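Beta-catenin homolog sys-1 (Caenorhabditis elegans, PDB 3C2G) acts as a transcriptional coregulator in the Wnt signaling asymmetry pathway, binding the TCF factor pop-1 directly to activate or repress target genes. Local coordinates at residues Arg31-Phe39 and Ile84-Ile94. Residues are numbered along the deposited sequence; the frame is centred on the assembly and turned at random.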
loop_
_atom_site.group_PDB
_atom_site.type_symbol
_atom_site.label_atom_id
_atom_site.label_comp_id
_atom_site.label_asym_id
_atom_site.label_seq_id
_atom_site.Cartn_x
_atom_site.Cartn_y
_atom_site.Cartn_z
ATOM N N ARG A 31 11.589 10.768 -44.022
ATOM C CA ARG A 31 12.262 10.338 -42.797
ATOM C C ARG A 31 13.688 10.862 -42.760
ATOM O O ARG A 31 14.136 11.417 -41.755
ATOM C CB ARG A 31 12.244 8.813 -42.677
ATOM C CG ARG A 31 12.847 8.285 -41.388
ATOM C CD ARG A 31 12.909 6.762 -41.387
ATOM N NE ARG A 31 13.694 6.280 -40.255
ATOM C CZ ARG A 31 14.943 5.830 -40.330
ATOM N NH1 ARG A 31 15.579 5.774 -41.498
ATOM N NH2 ARG A 31 15.555 5.428 -39.225
ATOM N N THR A 32 14.389 10.699 -43.875
ATOM C CA THR A 32 15.763 11.161 -43.999
ATOM C C THR A 32 15.861 12.655 -43.722
ATOM O O THR A 32 16.704 13.088 -42.940
ATOM C CB THR A 32 16.321 10.833 -45.384
ATOM O OG1 THR A 32 16.141 9.434 -45.634
ATOM C CG2 THR A 32 17.802 11.178 -45.471
ATOM N N TRP A 33 14.977 13.431 -44.343
ATOM C CA TRP A 33 14.933 14.874 -44.124
ATOM C C TRP A 33 14.790 15.234 -42.648
ATOM O O TRP A 33 15.524 16.082 -42.140
ATOM C CB TRP A 33 13.804 15.500 -44.947
ATOM C CG TRP A 33 13.551 16.957 -44.677
ATOM C CD1 TRP A 33 14.413 17.995 -44.879
ATOM C CD2 TRP A 33 12.344 17.534 -44.171
ATOM N NE1 TRP A 33 13.823 19.186 -44.521
ATOM C CE2 TRP A 33 12.550 18.932 -44.085
ATOM C CE3 TRP A 33 11.108 17.007 -43.773
ATOM C CZ2 TRP A 33 11.567 19.807 -43.621
ATOM C CZ3 TRP A 33 10.129 17.877 -43.313
ATOM C CH2 TRP A 33 10.365 19.265 -43.239
ATOM N N ILE A 34 13.845 14.574 -41.976
ATOM C CA ILE A 34 13.576 14.796 -40.553
ATOM C C ILE A 34 14.767 14.398 -39.681
ATOM O O ILE A 34 15.202 15.174 -38.831
ATOM C CB ILE A 34 12.270 14.079 -40.104
ATOM C CG1 ILE A 34 11.059 14.750 -40.763
ATOM C CG2 ILE A 34 12.126 14.092 -38.580
ATOM C CD1 ILE A 34 9.782 13.947 -40.717
ATOM N N ARG A 35 15.296 13.199 -39.913
ATOM C CA ARG A 35 16.470 12.710 -39.190
ATOM C C ARG A 35 17.623 13.704 -39.231
ATOM O O ARG A 35 18.302 13.916 -38.223
ATOM C CB ARG A 35 16.949 11.376 -39.766
ATOM C CG ARG A 35 16.100 10.180 -39.388
ATOM C CD ARG A 35 16.974 9.020 -38.915
ATOM N NE ARG A 35 17.898 8.525 -39.936
ATOM C CZ ARG A 35 19.029 7.877 -39.670
ATOM N NH1 ARG A 35 19.394 7.650 -38.412
ATOM N NH2 ARG A 35 19.805 7.463 -40.664
ATOM N N GLN A 36 17.822 14.318 -40.400
ATOM C CA GLN A 36 18.987 15.157 -40.670
ATOM C C GLN A 36 18.811 16.634 -40.296
ATOM O O GLN A 36 19.658 17.199 -39.604
ATOM C CB GLN A 36 19.389 15.026 -42.143
ATOM C CG GLN A 36 20.617 15.837 -42.540
ATOM C CD GLN A 36 20.675 16.113 -44.033
ATOM O OE1 GLN A 36 20.579 15.194 -44.853
ATOM N NE2 GLN A 36 20.834 17.386 -44.394
ATOM N N ASP A 37 17.720 17.247 -40.756
ATOM C CA ASP A 37 17.481 18.686 -40.571
ATOM C C ASP A 37 16.831 19.032 -39.230
ATOM O O ASP A 37 17.087 20.101 -38.665
ATOM C CB ASP A 37 16.637 19.247 -41.722
ATOM N N LYS A 38 15.986 18.127 -38.735
ATOM C CA LYS A 38 15.279 18.292 -37.454
ATOM C C LYS A 38 14.362 19.529 -37.430
ATOM O O LYS A 38 14.185 20.163 -36.385
ATOM C CB LYS A 38 16.268 18.277 -36.268
ATOM C CG LYS A 38 16.981 16.932 -36.066
ATOM C CD LYS A 38 18.159 17.028 -35.089
ATOM C CE LYS A 38 19.513 17.177 -35.810
ATOM N NZ LYS A 38 19.760 18.545 -36.357
ATOM N N PHE A 39 13.787 19.851 -38.594
ATOM C CA PHE A 39 12.834 20.963 -38.766
ATOM C C PHE A 39 13.422 22.368 -38.571
ATOM O O PHE A 39 12.683 23.355 -38.550
ATOM C CB PHE A 39 11.610 20.791 -37.850
ATOM C CG PHE A 39 10.736 19.626 -38.207
ATOM C CD1 PHE A 39 9.658 19.789 -39.066
ATOM C CD2 PHE A 39 10.977 18.371 -37.666
ATOM C CE1 PHE A 39 8.842 18.715 -39.398
ATOM C CE2 PHE A 39 10.166 17.292 -37.989
ATOM C CZ PHE A 39 9.095 17.466 -38.860
ATOM N N ILE A 84 9.155 8.083 -37.923
ATOM C CA ILE A 84 8.882 9.512 -37.932
ATOM C C ILE A 84 7.987 9.813 -36.735
ATOM O O ILE A 84 8.297 10.679 -35.915
ATOM C CB ILE A 84 8.196 9.962 -39.256
ATOM C CG1 ILE A 84 9.202 9.978 -40.415
ATOM C CG2 ILE A 84 7.557 11.338 -39.096
ATOM C CD1 ILE A 84 8.552 9.868 -41.806
ATOM N N LEU A 85 6.890 9.076 -36.622
ATOM C CA LEU A 85 5.955 9.276 -35.519
ATOM C C LEU A 85 6.640 9.200 -34.156
ATOM O O LEU A 85 6.401 10.047 -33.299
ATOM C CB LEU A 85 4.800 8.277 -35.602
ATOM C CG LEU A 85 3.733 8.323 -34.506
ATOM C CD1 LEU A 85 3.084 9.714 -34.335
ATOM C CD2 LEU A 85 2.687 7.275 -34.813
ATOM N N ARG A 86 7.497 8.197 -33.974
ATOM C CA ARG A 86 8.240 8.046 -32.734
ATOM C C ARG A 86 9.042 9.300 -32.434
ATOM O O ARG A 86 9.033 9.798 -31.311
ATOM C CB ARG A 86 9.162 6.827 -32.788
ATOM C CG ARG A 86 9.961 6.590 -31.504
ATOM C CD ARG A 86 10.746 5.281 -31.528
ATOM N NE ARG A 86 11.787 5.319 -32.546
ATOM C CZ ARG A 86 12.996 5.840 -32.367
ATOM N NH1 ARG A 86 13.327 6.369 -31.191
ATOM N NH2 ARG A 86 13.871 5.838 -33.370
ATOM N N ARG A 87 9.711 9.818 -33.458
ATOM C CA ARG A 87 10.542 11.001 -33.309
ATOM C C ARG A 87 9.744 12.237 -32.896
ATOM O O ARG A 87 10.210 13.040 -32.077
ATOM C CB ARG A 87 11.370 11.226 -34.575
ATOM C CG ARG A 87 12.461 10.162 -34.723
ATOM C CD ARG A 87 13.238 10.244 -36.028
ATOM N NE ARG A 87 14.668 10.153 -35.727
ATOM C CZ ARG A 87 15.382 9.033 -35.757
ATOM N NH1 ARG A 87 14.827 7.887 -36.114
ATOM N NH2 ARG A 87 16.665 9.071 -35.439
ATOM N N PHE A 88 8.527 12.353 -33.422
ATOM C CA PHE A 88 7.590 13.404 -33.021
ATOM C C PHE A 88 7.227 13.369 -31.539
ATOM O O PHE A 88 6.775 14.368 -30.986
ATOM C CB PHE A 88 6.291 13.289 -33.823
ATOM C CG PHE A 88 6.364 13.877 -35.198
ATOM C CD1 PHE A 88 7.590 14.168 -35.794
ATOM C CD2 PHE A 88 5.193 14.122 -35.915
ATOM C CE1 PHE A 88 7.649 14.708 -37.065
ATOM C CE2 PHE A 88 5.239 14.665 -37.200
ATOM C CZ PHE A 88 6.471 14.960 -37.776
ATOM N N THR A 89 7.402 12.221 -30.900
ATOM C CA THR A 89 6.982 12.076 -29.510
ATOM C C THR A 89 8.088 12.388 -28.496
ATOM O O THR A 89 7.808 12.534 -27.304
ATOM C CB THR A 89 6.363 10.688 -29.231
ATOM O OG1 THR A 89 7.315 9.670 -29.543
ATOM C CG2 THR A 89 5.107 10.482 -30.069
ATOM N N PHE A 90 9.333 12.503 -28.956
ATOM C CA PHE A 90 10.415 12.888 -28.047
ATOM C C PHE A 90 11.231 14.102 -28.477
ATOM O O PHE A 90 11.924 14.692 -27.651
ATOM C CB PHE A 90 11.333 11.702 -27.703
ATOM C CG PHE A 90 12.199 11.234 -28.839
ATOM C CD1 PHE A 90 13.353 11.928 -29.193
ATOM C CD2 PHE A 90 11.884 10.069 -29.527
ATOM C CE1 PHE A 90 14.163 11.487 -30.237
ATOM C CE2 PHE A 90 12.691 9.616 -30.567
ATOM C CZ PHE A 90 13.836 10.332 -30.924
ATOM N N LEU A 91 11.166 14.467 -29.754
ATOM C CA LEU A 91 11.926 15.613 -30.249
ATOM C C LEU A 91 11.487 16.905 -29.543
ATOM O O LEU A 91 10.294 17.228 -29.528
ATOM C CB LEU A 91 11.772 15.741 -31.763
ATOM C CG LEU A 91 13.029 15.749 -32.634
ATOM C CD1 LEU A 91 14.003 14.626 -32.280
ATOM C CD2 LEU A 91 12.618 15.626 -34.097
ATOM N N PRO A 92 12.447 17.637 -28.936
ATOM C CA PRO A 92 12.120 18.858 -28.192
ATOM C C PRO A 92 11.390 19.893 -29.044
ATOM O O PRO A 92 10.396 20.465 -28.587
ATOM C CB PRO A 92 13.492 19.387 -27.756
ATOM C CG PRO A 92 14.364 18.191 -27.756
ATOM C CD PRO A 92 13.891 17.352 -28.901
ATOM N N ILE A 93 11.861 20.105 -30.271
ATOM C CA ILE A 93 11.282 21.098 -31.176
ATOM C C ILE A 93 9.822 20.792 -31.559
ATOM O O ILE A 93 9.073 21.686 -31.955
ATOM C CB ILE A 93 12.161 21.271 -32.448
ATOM C CG1 ILE A 93 11.899 22.632 -33.114
ATOM C CG2 ILE A 93 11.984 20.088 -33.416
ATOM C CD1 ILE A 93 12.982 23.060 -34.087
ATOM N N ILE A 94 9.424 19.530 -31.423
ATOM C CA ILE A 94 8.059 19.123 -31.711
ATOM C C ILE A 94 7.174 19.161 -30.459
ATOM O O ILE A 94 5.948 19.116 -30.566
ATOM C CB ILE A 94 8.023 17.720 -32.386
ATOM C CG1 ILE A 94 8.850 17.712 -33.679
ATOM C CG2 ILE A 94 6.604 17.265 -32.664
ATOM C CD1 ILE A 94 8.281 18.530 -34.833
#
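The Phe39 ring takes the CD1 methyl of Ile94 over one face, a CH-pi contact 4.0 Å from the ring centroid. Its CZ also meets Phe88 CE1 at 3.6 Å. The two rings meet obliquely, their planes 59° apart. One face of Phe88 carries Ile84 CG2 from its own helix, and Ile34 CD1 packs on that same methyl at 3.8 Å. Helix 47-62 packs on this apolar layer, with Cys50 on Phe39 and Ile54 on Phe88.

Guanidiniums are the other flat groups that meet here. Arg35 CD lies over one face of the Arg87 guanidinium, 3.5 Å from Arg87 CZ, and also over one face of that of Arg31. Arg87 NH2 sits at the edge of the Arg35 guanidinium. The Arg87 chain bends at chi3 (133°), and this bend helps bring its face to Arg35. Arg31 NH2 and Arg87 NH1 come within 4.0 Å, but Asp83 forms salt bridges with both arginines. With alanine instead of Arg87, the Arg35 methylenes would probably lose their cover and Asp83 one of its cations.

The helical segments 31-37 and 84-90 run at 28° to each other, in the N-terminal part of the armadillo domain. No hydrogen bond joins the two segments. Their cohesion therefore rests on apolar packing and, among the arginines, probably on the Asp83 carboxylate shared by Arg31 and Arg87.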